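Local atomic coordinates of putative peptidase (PDB entry 3CE2), a protein that probably acts as a zinc-dependent oligopeptidase of the M3B family that degrades small bioactive peptides. Residues Y30-W36 with K85-A90. Sequence-based numbering, arbitrary orientation.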
loop_
_atom_site.group_PDB
_atom_site.type_symbol
_atom_site.label_atom_id
_atom_site.label_comp_id
_atom_site.label_asym_id
_atom_site.label_seq_id
_atom_site.Cartn_x
_atom_site.Cartn_y
_atom_site.Cartn_z
ATOM N N TYR A 30 -22.459 14.722 -9.993
ATOM C CA TYR A 30 -23.076 15.981 -10.324
ATOM C C TYR A 30 -23.350 16.048 -11.802
ATOM O O TYR A 30 -22.499 15.695 -12.622
ATOM C CB TYR A 30 -22.181 17.125 -9.908
ATOM C CG TYR A 30 -22.034 17.216 -8.414
ATOM C CD1 TYR A 30 -23.011 17.830 -7.638
ATOM C CD2 TYR A 30 -20.932 16.668 -7.779
ATOM C CE1 TYR A 30 -22.880 17.904 -6.266
ATOM C CE2 TYR A 30 -20.785 16.734 -6.417
ATOM C CZ TYR A 30 -21.757 17.346 -5.658
ATOM O OH TYR A 30 -21.602 17.409 -4.294
ATOM N N LEU A 31 -24.551 16.502 -12.141
ATOM C CA LEU A 31 -24.928 16.712 -13.537
ATOM C C LEU A 31 -23.845 17.440 -14.331
ATOM O O LEU A 31 -23.492 17.028 -15.433
ATOM C CB LEU A 31 -26.260 17.476 -13.626
ATOM C CG LEU A 31 -27.505 16.622 -13.354
ATOM C CD1 LEU A 31 -28.775 17.482 -13.294
ATOM C CD2 LEU A 31 -27.620 15.485 -14.402
ATOM N N ASN A 32 -23.320 18.513 -13.751
ATOM C CA ASN A 32 -22.337 19.359 -14.401
ATOM C C ASN A 32 -21.718 20.244 -13.355
ATOM O O ASN A 32 -22.199 20.313 -12.218
ATOM C CB ASN A 32 -23.021 20.260 -15.422
ATOM C CG ASN A 32 -24.278 20.909 -14.862
ATOM O OD1 ASN A 32 -24.250 21.600 -13.826
ATOM N ND2 ASN A 32 -25.394 20.669 -15.531
ATOM N N ARG A 33 -20.667 20.953 -13.746
ATOM C CA ARG A 33 -19.954 21.759 -12.785
ATOM C C ARG A 33 -20.872 22.750 -12.078
ATOM O O ARG A 33 -20.687 23.023 -10.895
ATOM C CB ARG A 33 -18.777 22.485 -13.424
ATOM C CG ARG A 33 -18.470 23.766 -12.663
ATOM C CD ARG A 33 -17.096 24.267 -12.921
ATOM N NE ARG A 33 -16.579 25.067 -11.810
ATOM C CZ ARG A 33 -17.126 26.200 -11.390
ATOM N NH1 ARG A 33 -18.232 26.652 -11.962
ATOM N NH2 ARG A 33 -16.581 26.862 -10.381
ATOM N N LYS A 34 -21.864 23.291 -12.793
ATOM C CA LYS A 34 -22.744 24.300 -12.187
ATOM C C LYS A 34 -23.338 23.779 -10.878
ATOM O O LYS A 34 -23.247 24.447 -9.851
ATOM C CB LYS A 34 -23.845 24.772 -13.149
ATOM C CG LYS A 34 -24.229 26.255 -12.933
ATOM C CD LYS A 34 -25.578 26.654 -13.562
ATOM C CE LYS A 34 -26.753 26.264 -12.660
ATOM N NZ LYS A 34 -26.432 26.463 -11.205
ATOM N N ALA A 35 -23.912 22.576 -10.934
ATOM C CA ALA A 35 -24.455 21.867 -9.758
ATOM C C ALA A 35 -23.416 21.607 -8.669
ATOM O O ALA A 35 -23.679 21.841 -7.488
ATOM C CB ALA A 35 -25.088 20.555 -10.184
ATOM N N TRP A 36 -22.249 21.106 -9.082
ATOM C CA TRP A 36 -21.096 20.949 -8.197
ATOM C C TRP A 36 -20.803 22.247 -7.479
ATOM O O TRP A 36 -20.599 22.282 -6.262
ATOM C CB TRP A 36 -19.839 20.559 -8.991
ATOM C CG TRP A 36 -18.645 20.422 -8.082
ATOM C CD1 TRP A 36 -18.262 19.299 -7.419
ATOM C CD2 TRP A 36 -17.714 21.443 -7.704
ATOM N NE1 TRP A 36 -17.161 19.549 -6.652
ATOM C CE2 TRP A 36 -16.796 20.857 -6.809
ATOM C CE3 TRP A 36 -17.553 22.787 -8.043
ATOM C CZ2 TRP A 36 -15.729 21.569 -6.248
ATOM C CZ3 TRP A 36 -16.500 23.498 -7.468
ATOM C CH2 TRP A 36 -15.606 22.887 -6.586
ATOM N N LYS A 85 -17.837 13.739 -1.476
ATOM C CA LYS A 85 -18.512 13.716 -2.758
ATOM C C LYS A 85 -17.974 14.872 -3.619
ATOM O O LYS A 85 -17.642 14.693 -4.782
ATOM C CB LYS A 85 -20.016 13.853 -2.515
ATOM C CG LYS A 85 -20.934 13.735 -3.709
ATOM C CD LYS A 85 -22.378 13.729 -3.192
ATOM C CE LYS A 85 -23.402 14.062 -4.281
ATOM N NZ LYS A 85 -23.647 12.928 -5.237
ATOM N N LEU A 86 -17.869 16.062 -3.037
ATOM C CA LEU A 86 -17.428 17.222 -3.784
ATOM C C LEU A 86 -15.959 17.069 -4.109
ATOM O O LEU A 86 -15.497 17.487 -5.173
ATOM C CB LEU A 86 -17.599 18.486 -2.963
ATOM C CG LEU A 86 -19.011 18.994 -2.710
ATOM C CD1 LEU A 86 -18.959 19.976 -1.525
ATOM C CD2 LEU A 86 -19.596 19.624 -3.972
ATOM N N TYR A 87 -15.209 16.481 -3.193
ATOM C CA TYR A 87 -13.804 16.317 -3.457
ATOM C C TYR A 87 -13.564 15.412 -4.655
ATOM O O TYR A 87 -12.850 15.748 -5.595
ATOM C CB TYR A 87 -13.111 15.730 -2.259
ATOM C CG TYR A 87 -11.633 15.688 -2.468
ATOM C CD1 TYR A 87 -10.827 16.773 -2.087
ATOM C CD2 TYR A 87 -11.028 14.584 -3.080
ATOM C CE1 TYR A 87 -9.455 16.747 -2.277
ATOM C CE2 TYR A 87 -9.654 14.546 -3.281
ATOM C CZ TYR A 87 -8.878 15.635 -2.876
ATOM O OH TYR A 87 -7.531 15.610 -3.073
ATOM N N VAL A 88 -14.177 14.250 -4.599
ATOM C CA VAL A 88 -13.982 13.239 -5.576
ATOM C C VAL A 88 -14.331 13.813 -6.926
ATOM O O VAL A 88 -13.589 13.638 -7.894
ATOM C CB VAL A 88 -14.839 12.001 -5.220
ATOM C CG1 VAL A 88 -15.025 11.096 -6.422
ATOM C CG2 VAL A 88 -14.177 11.242 -4.049
ATOM N N TYR A 89 -15.443 14.530 -6.992
ATOM C CA TYR A 89 -15.880 15.106 -8.264
ATOM C C TYR A 89 -14.851 16.086 -8.833
ATOM O O TYR A 89 -14.529 16.030 -10.011
ATOM C CB TYR A 89 -17.210 15.830 -8.109
ATOM C CG TYR A 89 -17.665 16.443 -9.398
ATOM C CD1 TYR A 89 -18.465 15.725 -10.266
ATOM C CD2 TYR A 89 -17.278 17.730 -9.763
ATOM C CE1 TYR A 89 -18.878 16.252 -11.449
ATOM C CE2 TYR A 89 -17.682 18.276 -10.965
ATOM C CZ TYR A 89 -18.488 17.525 -11.802
ATOM O OH TYR A 89 -18.940 18.020 -13.002
ATOM N N ALA A 90 -14.359 16.998 -7.998
ATOM C CA ALA A 90 -13.353 17.977 -8.422
ATOM C C ALA A 90 -12.021 17.311 -8.836
ATOM O O ALA A 90 -11.447 17.616 -9.891
ATOM C CB ALA A 90 -13.123 18.989 -7.326
#
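A three-ring aromatic cluster, Y30, W36 and Y89, joins the start of helix 33-42 to the long helix 66-96 and illustrates how a short helix is fastened to a longer one through its first turn and the loop leading into it. Y89 reaches toward helix 33-42 with its CG anti to the backbone N (chi1 179°); the other two rings lie on the same side of its plane and touch each other. Y30 turns its edge to the face of Y89 in a T-shaped pair, centroids 5.2 Å apart and planes at 84°, and its CB lies over the same ring in a CH-pi contact. The W36 indole runs more nearly parallel to Y89, but slid so far that the two hardly overlap. L86 closes the cluster toward the preceding turn: its CD2 sits over a face of the indole, 3.9 Å from the centroid of the five-membered ring of W36, and packs against CZ of Y30 at 3.6 Å. Beside it, the K85 chain crosses the phenol end of Y30, and its NZ bonds to O of L29. The hydroxyl of Y30 is hydrogen-bonded to D39, tying the loop residue to the helix that follows. N32 is the N-cap of that helix; its OD1 takes the N-H of A35 at 3.1 Å. The R33 side chain turns away from helix 66-96 to a salt bridge with D106 of helix 101-120, a third helix bordering this buried junction, away from the zinc sites. Beside the indole N-H, CZ2 of W36 meets CB of A90 at 3.8 Å. One hydrogen bond crosses between the segments: NE1 of W36 donates almost straight (169°) to O of L86 at 3.0 Å, an oxygen that also accepts the helical N-H of A90.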